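Local coordinates for clostripain-related protein (PDB 6N9J) that is a secreted C11 (clostripain-family) cysteine protease that probably cleaves peptide bonds, captured here with an irreversible, covalently bound peptide inhibitor, at residues 44-49 with 199-204; 182-187 with 324-329; 316-321 with 340-345. One frame throughout, in Å; residues are numbered along the deposited sequence.

All three contacts reach the same central mixed sheet, at different places. Contact 1 is buried and lies toward one end of the sheet, about 29 Å from contact 2 between centres. It joins strand 46-53 to helix 193-200 and the residues that follow it, through apolar packing and one bridging water. Contacts 2 and 3 both use strand 315-327 and touch each other, with Pro183 CG 3.7 Å from Phe341 CE1. Contact 2 is buried beside the bound peptide and is held by hydrogen bonds to a carboxylate. Contact 3 is only partly buried. There a buried ring packs against a partly exposed threonine, and an exposed lysine makes a long salt bridge.

Contact 1: 44-49 with 199-204; sequences NHNNLL and ALFAVN
Asn46 lays its side chain beside the ring of Phe201. Its CB approaches the ring obliquely, 3.6 Å from Phe201 CD1. The two side chains pass in opposite directions, with amide and ring planes 42° apart. Asn46 CG lies anti to its own carbonyl carbon (chi1 -58°), which brings the amide back toward the root of the ring, where Asn46 CG is 4.1 Å from Phe201 CB. A water donates to Asn46 OD1 at 3.3 Å and to Phe201 O at 2.8 Å, so it ties the amide to the opposing backbone.

The CB of Asn47 points away, and its amide hydrogen-bonds Thr12 and Arg62. Its backbone O faces the ring edge, in plane, 3.7 Å from Phe201 CE1. Here strand 46-53 runs between strands 9-18 and 59-65 in the central sheet of the alpha/beta fold of clan CD peptidases. The residues after helix 193-200 pack against it.

Leu48 meets the far end of the ring. Its CB lies near the ring plane, 3.6 Å from Phe201 CZ. Leu48 CD1 also touches Leu200 CD1 at 4.0 Å, the two side chains crossing at about a right angle. Without the ring of Phe201, as with an alanine here, Asn46 CB and Leu48 CB would probably face a gap. Leu200 also packs on Ile210 of helix 206-221, and both Leu200 and Phe201 touch Val13 of strand 9-18.

Contact 2: 182-187 with 324-329; sequences SPTEIP and NYCTYS
Glu185 and Thr327 meet in the wall of the site that holds the bound peptide. The carboxylate of Glu185 takes two hydrogen bonds from Thr327. Thr327 OG1 donates to Glu185 OE1 at 2.8 Å, on the syn side but 26° out of the carboxylate plane. The backbone Thr327 N donates to the syn lone pair of Glu185 OE2 at 3.0 Å. With both oxygens gripped, the carboxylate is held in one rotation. Glu185 OE1 also bonds a polar side chain of the peptide. Thr327 packs on the peptide too and probably helps to position this carboxylate. Thr327 OG1 has a further partner in Arg283. The Glu185 chain runs extended beyond CG (chi2 169°) and passes Cys326, where OE2 is 3.5 Å from Cys326 CB.

Next to Glu185, Thr184 packs its CG2 3.8 Å from Asn324 OD1; its OG1 bonds Tyr279 O. A water donates to Glu185 O at 2.9 Å and to Asn324 OD1 at 2.7 Å. Ser182 OG accepts from Thr184 N in an ST turn. Loop 182-187 follows strand 178-181 and packs on the end of strand 315-327, which pairs antiparallel with strands 239-244 and 333-337; Ile186 and Pro187 touch helix 206-221.

Contact 3: 316-321 with 340-345; sequences IWKNTT and GFEGVS
Phe341 and Thr320 join a loop to the central sheet, the loop being the one that runs from strand 333-337 to strand 345-346. Thr320 lies on strand 315-327 and sets its side chain over one face of the Phe341 ring. Its CB is 4.0 Å from the ring centroid and 21° off the ring normal, a CH-pi contact. The methyl CG2 comes closer to the rim, 3.4 Å from Phe341 CD2. Thr320 OG1 lies anti to the backbone N (chi1 -176°), turned to donate to Thr321 O in the carbonyl plane, at 2.8 Å. The hydroxyl is thus satisfied by the next residue, and CB and CG2 are left to meet the ring.

The opposite face of the ring is covered by the loop itself, with Gly343 N 3.5 Å above the plane and over its centre. The ring is therefore sandwiched between the strand and its own loop. In the fold, strand 315-327 pairs antiparallel with both 239-244 and 333-337, and Phe341 also touches Ser239 and Tyr279. Gly343 has positive phi, and a CB there would probably crowd the carbonyl O before it and Lys318 CB.

Lys318 slides past the ring in the opposite direction, CB 3.8 Å from Phe341 CE2. Its chain then runs over the loop backbone, with CD 3.2 Å from Glu342 O, which accepts from Tyr311 OH. Glu342 starts away from the strand, but its chain bends at chi2 (-64°) and brings the carboxylate back toward the lysine. Glu342 OE2 lies 3.7 Å from Lys318 NZ, a long salt bridge, and nearer to Lys318 CE. Glu342 N is held by Asp289.

Contact 1: 44-49 with 199-204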
ATOM      1  N   ASN A  44      23.668  -8.932  10.183  1.00 45.19           N
ATOM      2  CA  ASN A  44      24.407  -8.323  11.283  1.00 44.87           C
ATOM      3  C   ASN A  44      23.874  -6.934  11.628  1.00 44.38           C
ATOM      4  O   ASN A  44      23.912  -6.516  12.786  1.00 46.95           O
ATOM      5  CB  ASN A  44      25.897  -8.218  10.949  1.00 46.84           C
ATOM      6  CG  ASN A  44      26.592  -9.559  10.937  1.00 48.38           C
ATOM      7  OD1 ASN A  44      26.226 -10.472  11.681  1.00 46.21           O
ATOM      8  ND2 ASN A  44      27.613  -9.685  10.092  1.00 51.10           N
ATOM      9  N   HIS A  45      23.389  -6.221  10.615  1.00 39.24           N
ATOM     10  CA  HIS A  45      22.958  -4.837  10.789  1.00 38.02           C
ATOM     11  C   HIS A  45      21.489  -4.644  10.413  1.00 33.32           C
ATOM     12  O   HIS A  45      20.913  -3.594  10.662  1.00 34.91           O
ATOM     13  CB  HIS A  45      23.823  -3.897   9.943  1.00 41.61           C
ATOM     14  CG  HIS A  45      25.295  -4.153  10.061  1.00 47.27           C
ATOM     15  ND1 HIS A  45      26.021  -3.818  11.184  1.00 50.00           N
ATOM     16  CD2 HIS A  45      26.176  -4.699   9.190  1.00 48.80           C
ATOM     17  CE1 HIS A  45      27.287  -4.156  11.004  1.00 51.71           C
ATOM     18  NE2 HIS A  45      27.407  -4.692   9.804  1.00 51.46           N
ATOM     19  N   ASN A  46      20.894  -5.659   9.802  1.00 28.11           N
ATOM     20  CA  ASN A  46      19.555  -5.543   9.241  1.00 23.68           C
ATOM     21  C   ASN A  46      18.600  -6.565   9.842  1.00 24.23           C
ATOM     22  O   ASN A  46      18.892  -7.763   9.856  1.00 26.49           O
ATOM     23  CB  ASN A  46      19.611  -5.701   7.722  1.00 23.12           C
ATOM     24  CG  ASN A  46      20.522  -4.675   7.056  1.00 26.32           C
ATOM     25  OD1 ASN A  46      20.343  -3.472   7.225  1.00 25.61           O
ATOM     26  ND2 ASN A  46      21.510  -5.153   6.301  1.00 30.08           N
ATOM     27  N   ASN A  47      17.462  -6.091  10.347  1.00 23.24           N
ATOM     28  CA  ASN A  47      16.475  -6.973  10.958  1.00 22.93           C
ATOM     29  C   ASN A  47      15.181  -7.075  10.146  1.00 23.38           C
ATOM     30  O   ASN A  47      14.414  -6.122  10.059  1.00 23.50           O
ATOM     31  CB  ASN A  47      16.152  -6.507  12.380  1.00 23.01           C
ATOM     32  CG  ASN A  47      17.395  -6.151  13.179  1.00 28.72           C
ATOM     33  OD1 ASN A  47      18.182  -7.022  13.558  1.00 33.91           O
ATOM     34  ND2 ASN A  47      17.566  -4.871  13.456  1.00 29.10           N
ATOM     35  N   LEU A  48      14.947  -8.241   9.553  1.00 24.39           N
ATOM     36  CA  LEU A  48      13.684  -8.515   8.882  1.00 22.49           C
ATOM     37  C   LEU A  48      12.751  -9.283   9.818  1.00 20.17           C
ATOM     38  O   LEU A  48      12.977 -10.460  10.095  1.00 19.92           O
ATOM     39  CB  LEU A  48      13.914  -9.304   7.589  1.00 23.15           C
ATOM     40  CG  LEU A  48      12.648  -9.601   6.769  1.00 21.22           C
ATOM     41  CD1 LEU A  48      11.947  -8.312   6.335  1.00 18.49           C
ATOM     42  CD2 LEU A  48      13.033 -10.462   5.567  1.00 21.94           C
ATOM     43  N   LEU A  49      11.717  -8.601  10.309  1.00 16.21           N
ATOM     44  CA  LEU A  49      10.734  -9.186  11.208  1.00 17.31           C
ATOM     45  C   LEU A  49       9.444  -9.485  10.441  1.00 18.84           C
ATOM     46  O   LEU A  49       9.081  -8.767   9.522  1.00 19.15           O
ATOM     47  CB  LEU A  49      10.451  -8.251  12.390  1.00 16.27           C
ATOM     48  CG  LEU A  49      11.451  -8.274  13.575  1.00 26.84           C
ATOM     49  CD1 LEU A  49      12.908  -8.263  13.168  1.00 23.70           C
ATOM     50  CD2 LEU A  49      11.192  -7.114  14.526  1.00 27.97           C
ATOM     51  N   ALA A 199      15.870  -4.868  -1.284  1.00 20.99           N
ATOM     52  CA  ALA A 199      15.569  -3.455  -1.538  1.00 18.68           C
ATOM     53  C   ALA A 199      14.999  -2.775  -0.287  1.00 15.97           C
ATOM     54  O   ALA A 199      15.177  -1.574  -0.096  1.00 14.21           O
ATOM     55  CB  ALA A 199      14.602  -3.312  -2.725  1.00 17.20           C
ATOM     56  N   LEU A 200      14.332  -3.545   0.570  1.00 15.57           N
ATOM     57  CA  LEU A 200      13.829  -3.019   1.846  1.00 16.65           C
ATOM     58  C   LEU A 200      14.971  -2.489   2.735  1.00 19.49           C
ATOM     59  O   LEU A 200      14.746  -1.651   3.618  1.00 18.59           O
ATOM     60  CB  LEU A 200      13.063  -4.098   2.624  1.00 15.34           C
ATOM     61  CG  LEU A 200      11.830  -4.845   2.112  1.00 13.55           C
ATOM     62  CD1 LEU A 200      11.493  -5.971   3.109  1.00 13.14           C
ATOM     63  CD2 LEU A 200      10.649  -3.909   1.949  1.00 14.75           C
ATOM     64  N   PHE A 201      16.185  -2.994   2.500  1.00 14.14           N
ATOM     65  CA  PHE A 201      17.339  -2.645   3.324  1.00 16.38           C
ATOM     66  C   PHE A 201      18.379  -1.867   2.535  1.00 19.93           C
ATOM     67  O   PHE A 201      19.504  -1.683   3.000  1.00 18.82           O
ATOM     68  CB  PHE A 201      17.986  -3.908   3.927  1.00 15.66           C
ATOM     69  CG  PHE A 201      17.052  -4.713   4.787  1.00 16.04           C
ATOM     70  CD1 PHE A 201      16.757  -4.312   6.078  1.00 18.06           C
ATOM     71  CD2 PHE A 201      16.464  -5.874   4.302  1.00 17.61           C
ATOM     72  CE1 PHE A 201      15.895  -5.059   6.874  1.00 18.85           C
ATOM     73  CE2 PHE A 201      15.587  -6.620   5.087  1.00 16.56           C
ATOM     74  CZ  PHE A 201      15.303  -6.211   6.373  1.00 17.52           C
ATOM     75  N   ALA A 202      17.999  -1.422   1.338  1.00 23.14           N
ATOM     76  CA  ALA A 202      18.874  -0.594   0.525  1.00 23.87           C
ATOM     77  C   ALA A 202      19.248   0.641   1.308  1.00 25.13           C
ATOM     78  O   ALA A 202      18.399   1.277   1.920  1.00 24.92           O
ATOM     79  CB  ALA A 202      18.209  -0.213  -0.788  1.00 21.98           C
ATOM     80  N   VAL A 203      20.531   0.957   1.311  1.00 25.82           N
ATOM     81  CA  VAL A 203      21.021   2.132   2.009  1.00 26.35           C
ATOM     82  C   VAL A 203      20.593   3.413   1.283  1.00 24.39           C
ATOM     83  O   VAL A 203      20.287   4.422   1.919  1.00 24.18           O
ATOM     84  CB  VAL A 203      22.541   2.068   2.152  1.00 31.94           C
ATOM     85  CG1 VAL A 203      23.198   3.395   1.758  1.00 34.04           C
ATOM     86  CG2 VAL A 203      22.920   1.650   3.570  1.00 32.89           C
ATOM     87  N   ASN A 204      20.543   3.365  -0.047  1.00 22.01           N
ATOM     88  CA  ASN A 204      20.144   4.527  -0.840  1.00 20.23           C
ATOM     89  C   ASN A 204      18.776   4.352  -1.478  1.00 21.49           C
ATOM     90  O   ASN A 204      18.545   3.364  -2.178  1.00 21.66           O
ATOM     91  CB  ASN A 204      21.177   4.801  -1.930  1.00 19.89           C
ATOM     92  CG  ASN A 204      22.553   5.044  -1.369  1.00 21.98           C
ATOM     93  OD1 ASN A 204      23.472   4.252  -1.579  1.00 24.52           O
ATOM     94  ND2 ASN A 204      22.708   6.143  -0.650  1.00 21.31           N
TER
HETATM   95  O   HOH W   1      19.569  -0.751   5.617  1.00 30.34           O

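Contact 2: 182-187 with 324-329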
ATOM      1  N   SER A 182      -0.092   0.669  -5.076  1.00 12.72           N
ATOM      2  CA  SER A 182      -0.825   0.752  -6.344  1.00 14.68           C
ATOM      3  C   SER A 182      -2.111   1.516  -6.126  1.00 12.44           C
ATOM      4  O   SER A 182      -2.738   1.360  -5.084  1.00 11.31           O
ATOM      5  CB  SER A 182      -1.150  -0.638  -6.896  1.00 15.86           C
ATOM      6  OG  SER A 182      -1.857  -0.537  -8.123  1.00 15.27           O
ATOM      7  N   PRO A 183      -2.507   2.357  -7.095  1.00 16.29           N
ATOM      8  CA  PRO A 183      -3.829   2.992  -6.973  1.00 15.27           C
ATOM      9  C   PRO A 183      -4.955   2.053  -7.401  1.00 17.61           C
ATOM     10  O   PRO A 183      -6.147   2.305  -7.113  1.00 17.88           O
ATOM     11  CB  PRO A 183      -3.730   4.200  -7.902  1.00 15.06           C
ATOM     12  CG  PRO A 183      -2.654   3.841  -8.898  1.00 15.73           C
ATOM     13  CD  PRO A 183      -1.730   2.860  -8.247  1.00 13.65           C
ATOM     14  N   THR A 184      -4.588   0.962  -8.065  1.00 13.41           N
ATOM     15  CA  THR A 184      -5.583   0.008  -8.524  1.00 15.76           C
ATOM     16  C   THR A 184      -5.392  -1.313  -7.758  1.00 20.20           C
ATOM     17  O   THR A 184      -4.772  -1.328  -6.683  1.00 20.66           O
ATOM     18  CB  THR A 184      -5.507  -0.175 -10.061  1.00 17.82           C
ATOM     19  OG1 THR A 184      -6.592  -0.992 -10.520  1.00 19.80           O
ATOM     20  CG2 THR A 184      -4.173  -0.771 -10.496  1.00 15.66           C
ATOM     21  N   GLU A 185      -5.948  -2.405  -8.274  1.00 20.63           N
ATOM     22  CA  GLU A 185      -5.821  -3.696  -7.609  1.00 20.91           C
ATOM     23  C   GLU A 185      -4.401  -4.241  -7.695  1.00 24.43           C
ATOM     24  O   GLU A 185      -3.748  -4.144  -8.739  1.00 23.27           O
ATOM     25  CB  GLU A 185      -6.787  -4.714  -8.202  1.00 19.57           C
ATOM     26  CG  GLU A 185      -8.229  -4.494  -7.816  1.00 20.70           C
ATOM     27  CD  GLU A 185      -9.166  -5.362  -8.631  1.00 19.84           C
ATOM     28  OE1 GLU A 185      -9.372  -6.533  -8.251  1.00 21.70           O
ATOM     29  OE2 GLU A 185      -9.681  -4.880  -9.661  1.00 18.30           O
ATOM     30  N   ILE A 186      -3.945  -4.809  -6.580  1.00 24.32           N
ATOM     31  CA  ILE A 186      -2.661  -5.493  -6.480  1.00 22.94           C
ATOM     32  C   ILE A 186      -2.862  -6.989  -6.725  1.00 22.00           C
ATOM     33  O   ILE A 186      -3.797  -7.582  -6.200  1.00 23.77           O
ATOM     34  CB  ILE A 186      -2.020  -5.275  -5.087  1.00 22.00           C
ATOM     35  CG1 ILE A 186      -1.376  -3.892  -5.008  1.00 23.86           C
ATOM     36  CG2 ILE A 186      -1.000  -6.376  -4.770  1.00 18.42           C
ATOM     37  CD1 ILE A 186       0.021  -3.840  -5.608  1.00 26.40           C
ATOM     38  N   PRO A 187      -1.988  -7.603  -7.531  1.00 19.85           N
ATOM     39  CA  PRO A 187      -2.126  -9.042  -7.805  1.00 20.93           C
ATOM     40  C   PRO A 187      -2.093  -9.897  -6.535  1.00 20.55           C
ATOM     41  O   PRO A 187      -1.338  -9.598  -5.598  1.00 15.49           O
ATOM     42  CB  PRO A 187      -0.915  -9.341  -8.694  1.00 20.98           C
ATOM     43  CG  PRO A 187      -0.612  -8.008  -9.364  1.00 17.80           C
ATOM     44  CD  PRO A 187      -0.906  -6.975  -8.314  1.00 14.31           C
ATOM     45  N   ASN A 324      -3.656  -3.544 -16.862  1.00 20.13           N
ATOM     46  CA  ASN A 324      -3.636  -4.252 -15.582  1.00 18.94           C
ATOM     47  C   ASN A 324      -4.860  -5.161 -15.517  1.00 19.43           C
ATOM     48  O   ASN A 324      -5.882  -4.869 -16.142  1.00 20.60           O
ATOM     49  CB  ASN A 324      -3.646  -3.276 -14.401  1.00 22.20           C
ATOM     50  CG  ASN A 324      -2.262  -2.849 -13.974  1.00 28.76           C
ATOM     51  OD1 ASN A 324      -1.955  -2.806 -12.782  1.00 33.30           O
ATOM     52  ND2 ASN A 324      -1.411  -2.537 -14.944  1.00 29.12           N
ATOM     53  N   TYR A 325      -4.768  -6.253 -14.763  1.00 17.44           N
ATOM     54  CA  TYR A 325      -5.925  -7.111 -14.541  1.00 18.64           C
ATOM     55  C   TYR A 325      -6.819  -6.513 -13.456  1.00 17.81           C
ATOM     56  O   TYR A 325      -6.334  -6.100 -12.408  1.00 14.51           O
ATOM     57  CB  TYR A 325      -5.481  -8.519 -14.158  1.00 20.08           C
ATOM     58  CG  TYR A 325      -6.607  -9.546 -14.042  1.00 20.76           C
ATOM     59  CD1 TYR A 325      -7.041 -10.253 -15.150  1.00 23.39           C
ATOM     60  CD2 TYR A 325      -7.205  -9.821 -12.810  1.00 18.70           C
ATOM     61  CE1 TYR A 325      -8.051 -11.199 -15.042  1.00 27.16           C
ATOM     62  CE2 TYR A 325      -8.202 -10.763 -12.688  1.00 20.63           C
ATOM     63  CZ  TYR A 325      -8.623 -11.452 -13.805  1.00 26.64           C
ATOM     64  OH  TYR A 325      -9.623 -12.392 -13.693  1.00 27.83           O
ATOM     65  N   CYS A 326      -8.124  -6.449 -13.723  1.00 17.74           N
ATOM     66  CA  CYS A 326      -9.075  -5.894 -12.760  1.00 17.37           C
ATOM     67  C   CYS A 326     -10.237  -6.835 -12.652  1.00 19.59           C
ATOM     68  O   CYS A 326     -10.487  -7.619 -13.570  1.00 21.66           O
ATOM     69  CB  CYS A 326      -9.567  -4.495 -13.179  1.00 18.44           C
ATOM     70  SG  CYS A 326      -8.318  -3.168 -13.053  1.00 30.79           S
ATOM     71  N   THR A 327     -10.967  -6.752 -11.546  1.00 18.66           N
ATOM     72  CA  THR A 327     -12.032  -7.705 -11.313  1.00 20.92           C
ATOM     73  C   THR A 327     -13.386  -7.028 -11.224  1.00 21.88           C
ATOM     74  O   THR A 327     -13.497  -5.853 -10.892  1.00 24.10           O
ATOM     75  CB  THR A 327     -11.790  -8.537 -10.018  1.00 24.07           C
ATOM     76  OG1 THR A 327     -11.827  -7.687  -8.861  1.00 23.33           O
ATOM     77  CG2 THR A 327     -10.448  -9.255 -10.082  1.00 22.17           C
ATOM     78  N   TYR A 328     -14.418  -7.787 -11.550  1.00 23.32           N
ATOM     79  CA  TYR A 328     -15.776  -7.364 -11.275  1.00 22.81           C
ATOM     80  C   TYR A 328     -16.117  -7.791  -9.864  1.00 25.33           C
ATOM     81  O   TYR A 328     -15.357  -8.539  -9.240  1.00 25.72           O
ATOM     82  CB  TYR A 328     -16.751  -7.984 -12.254  1.00 21.38           C
ATOM     83  CG  TYR A 328     -16.535  -7.648 -13.703  1.00 20.41           C
ATOM     84  CD1 TYR A 328     -15.652  -8.383 -14.482  1.00 19.25           C
ATOM     85  CD2 TYR A 328     -17.276  -6.638 -14.315  1.00 20.82           C
ATOM     86  CE1 TYR A 328     -15.484  -8.094 -15.825  1.00 22.92           C
ATOM     87  CE2 TYR A 328     -17.115  -6.344 -15.642  1.00 20.51           C
ATOM     88  CZ  TYR A 328     -16.218  -7.071 -16.397  1.00 22.86           C
ATOM     89  OH  TYR A 328     -16.068  -6.772 -17.726  1.00 25.37           O
ATOM     90  N   SER A 329     -17.263  -7.337  -9.368  1.00 29.26           N
ATOM     91  CA  SER A 329     -17.725  -7.722  -8.042  1.00 32.19           C
ATOM     92  C   SER A 329     -17.968  -9.224  -7.970  1.00 30.10           C
ATOM     93  O   SER A 329     -17.866  -9.815  -6.904  1.00 28.95           O
ATOM     94  CB  SER A 329     -18.998  -6.962  -7.679  1.00 38.03           C
ATOM     95  OG  SER A 329     -18.785  -5.565  -7.793  1.00 40.22           O
TER
HETATM   96  O   HOH W   2      -1.411  -3.203 -10.190  1.00 24.98           O
HETATM   97  O   HOH W   3      -4.169  -6.427 -10.362  1.00 28.30           O

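Contact 3: 316-321 with 340-345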
ATOM      1  N   ILE A 316       7.254  10.763  -6.975  1.00 19.30           N
ATOM      2  CA  ILE A 316       8.621  10.792  -7.497  1.00 20.65           C
ATOM      3  C   ILE A 316       9.001   9.574  -8.344  1.00 18.24           C
ATOM      4  O   ILE A 316      10.068   9.532  -8.946  1.00 17.61           O
ATOM      5  CB  ILE A 316       9.646  10.944  -6.347  1.00 25.60           C
ATOM      6  CG1 ILE A 316       9.567   9.767  -5.378  1.00 25.97           C
ATOM      7  CG2 ILE A 316       9.417  12.252  -5.597  1.00 25.86           C
ATOM      8  CD1 ILE A 316      10.685   9.775  -4.365  1.00 26.16           C
ATOM      9  N   TRP A 317       8.121   8.588  -8.412  1.00 16.10           N
ATOM     10  CA  TRP A 317       8.412   7.380  -9.164  1.00 12.24           C
ATOM     11  C   TRP A 317       7.065   6.805  -9.572  1.00 14.80           C
ATOM     12  O   TRP A 317       6.153   6.791  -8.754  1.00 15.94           O
ATOM     13  CB  TRP A 317       9.229   6.376  -8.310  1.00 11.86           C
ATOM     14  CG  TRP A 317       9.781   5.212  -9.099  1.00 12.47           C
ATOM     15  CD1 TRP A 317      11.051   5.072  -9.586  1.00 11.77           C
ATOM     16  CD2 TRP A 317       9.058   4.040  -9.521  1.00 11.75           C
ATOM     17  NE1 TRP A 317      11.164   3.890 -10.282  1.00 13.34           N
ATOM     18  CE2 TRP A 317       9.961   3.242 -10.259  1.00 11.55           C
ATOM     19  CE3 TRP A 317       7.748   3.590  -9.335  1.00 12.39           C
ATOM     20  CZ2 TRP A 317       9.591   2.014 -10.801  1.00 12.39           C
ATOM     21  CZ3 TRP A 317       7.377   2.377  -9.890  1.00 13.89           C
ATOM     22  CH2 TRP A 317       8.298   1.601 -10.614  1.00 15.00           C
ATOM     23  N   LYS A 318       6.919   6.355 -10.822  1.00 14.48           N
ATOM     24  CA  LYS A 318       5.734   5.568 -11.202  1.00 17.25           C
ATOM     25  C   LYS A 318       6.011   4.700 -12.424  1.00 18.02           C
ATOM     26  O   LYS A 318       6.853   5.029 -13.265  1.00 19.44           O
ATOM     27  CB  LYS A 318       4.525   6.462 -11.472  1.00 19.92           C
ATOM     28  CG  LYS A 318       4.641   7.259 -12.762  1.00 25.43           C
ATOM     29  CD  LYS A 318       3.482   8.214 -12.917  1.00 29.88           C
ATOM     30  CE  LYS A 318       3.789   9.243 -13.983  1.00 33.11           C
ATOM     31  NZ  LYS A 318       4.082   8.571 -15.269  1.00 34.02           N
ATOM     32  N   ASN A 319       5.311   3.575 -12.507  1.00 14.22           N
ATOM     33  CA  ASN A 319       5.400   2.735 -13.689  1.00 14.68           C
ATOM     34  C   ASN A 319       4.221   1.787 -13.752  1.00 15.77           C
ATOM     35  O   ASN A 319       3.705   1.354 -12.727  1.00 15.59           O
ATOM     36  CB  ASN A 319       6.710   1.949 -13.711  1.00 15.52           C
ATOM     37  CG  ASN A 319       7.385   1.990 -15.064  1.00 20.49           C
ATOM     38  OD1 ASN A 319       6.733   2.196 -16.086  1.00 26.65           O
ATOM     39  ND2 ASN A 319       8.700   1.793 -15.081  1.00 19.85           N
ATOM     40  N   THR A 320       3.789   1.473 -14.966  1.00 17.43           N
ATOM     41  CA  THR A 320       2.691   0.543 -15.166  1.00 15.97           C
ATOM     42  C   THR A 320       2.890  -0.208 -16.471  1.00 16.82           C
ATOM     43  O   THR A 320       3.472   0.302 -17.414  1.00 15.50           O
ATOM     44  CB  THR A 320       1.325   1.259 -15.190  1.00 19.37           C
ATOM     45  OG1 THR A 320       0.266   0.293 -15.306  1.00 17.11           O
ATOM     46  CG2 THR A 320       1.244   2.246 -16.364  1.00 19.83           C
ATOM     47  N   THR A 321       2.425  -1.445 -16.509  1.00 19.74           N
ATOM     48  CA  THR A 321       2.267  -2.135 -17.775  1.00 18.76           C
ATOM     49  C   THR A 321       1.080  -1.482 -18.503  1.00 19.68           C
ATOM     50  O   THR A 321       0.277  -0.796 -17.873  1.00 20.48           O
ATOM     51  CB  THR A 321       2.050  -3.635 -17.550  1.00 18.04           C
ATOM     52  OG1 THR A 321       1.056  -3.821 -16.532  1.00 14.88           O
ATOM     53  CG2 THR A 321       3.347  -4.267 -17.074  1.00 14.39           C
ATOM     54  N   GLY A 340      -3.300   6.819 -19.257  1.00 24.05           N
ATOM     55  CA  GLY A 340      -3.611   7.984 -18.446  1.00 22.22           C
ATOM     56  C   GLY A 340      -3.042   7.925 -17.036  1.00 23.38           C
ATOM     57  O   GLY A 340      -3.198   8.856 -16.250  1.00 24.35           O
ATOM     58  N   PHE A 341      -2.369   6.825 -16.717  1.00 22.92           N
ATOM     59  CA  PHE A 341      -1.877   6.554 -15.368  1.00 18.98           C
ATOM     60  C   PHE A 341      -0.852   7.571 -14.881  1.00 18.50           C
ATOM     61  O   PHE A 341       0.197   7.761 -15.498  1.00 19.72           O
ATOM     62  CB  PHE A 341      -1.284   5.142 -15.347  1.00 21.64           C
ATOM     63  CG  PHE A 341      -0.493   4.806 -14.117  1.00 24.13           C
ATOM     64  CD1 PHE A 341      -1.124   4.384 -12.958  1.00 23.85           C
ATOM     65  CD2 PHE A 341       0.896   4.848 -14.141  1.00 26.45           C
ATOM     66  CE1 PHE A 341      -0.391   4.044 -11.838  1.00 24.16           C
ATOM     67  CE2 PHE A 341       1.636   4.504 -13.022  1.00 25.41           C
ATOM     68  CZ  PHE A 341       0.994   4.106 -11.869  1.00 24.97           C
ATOM     69  N   GLU A 342      -1.139   8.222 -13.761  1.00 14.60           N
ATOM     70  CA  GLU A 342      -0.156   9.132 -13.210  1.00 17.19           C
ATOM     71  C   GLU A 342       0.246   8.726 -11.800  1.00 19.57           C
ATOM     72  O   GLU A 342       1.037   9.414 -11.149  1.00 21.25           O
ATOM     73  CB  GLU A 342      -0.675  10.568 -13.240  1.00 22.40           C
ATOM     74  CG  GLU A 342      -0.883  11.128 -14.663  1.00 26.75           C
ATOM     75  CD  GLU A 342       0.412  11.243 -15.476  1.00 31.46           C
ATOM     76  OE1 GLU A 342       0.311  11.400 -16.712  1.00 31.98           O
ATOM     77  OE2 GLU A 342       1.529  11.187 -14.894  1.00 31.57           O
ATOM     78  N   GLY A 343      -0.285   7.596 -11.341  1.00 18.69           N
ATOM     79  CA  GLY A 343       0.248   6.953 -10.158  1.00 22.36           C
ATOM     80  C   GLY A 343      -0.500   7.149  -8.855  1.00 24.51           C
ATOM     81  O   GLY A 343      -0.144   6.528  -7.855  1.00 23.83           O
ATOM     82  N   VAL A 344      -1.515   8.012  -8.846  1.00 24.17           N
ATOM     83  CA  VAL A 344      -2.245   8.304  -7.609  1.00 24.12           C
ATOM     84  C   VAL A 344      -3.755   8.398  -7.859  1.00 23.99           C
ATOM     85  O   VAL A 344      -4.188   8.938  -8.878  1.00 26.67           O
ATOM     86  CB  VAL A 344      -1.747   9.619  -6.953  1.00 24.11           C
ATOM     87  CG1 VAL A 344      -2.452   9.860  -5.615  1.00 23.74           C
ATOM     88  CG2 VAL A 344      -0.253   9.564  -6.736  1.00 25.85           C
ATOM     89  N   SER A 345      -4.555   7.859  -6.944  1.00 21.90           N
ATOM     90  CA  SER A 345      -6.011   7.935  -7.102  1.00 23.30           C
ATOM     91  C   SER A 345      -6.617   8.974  -6.174  1.00 21.61           C
ATOM     92  O   SER A 345      -5.964   9.466  -5.253  1.00 22.15           O
ATOM     93  CB  SER A 345      -6.676   6.581  -6.843  1.00 20.19           C
ATOM     94  OG  SER A 345      -6.877   6.383  -5.453  1.00 17.94           O
TER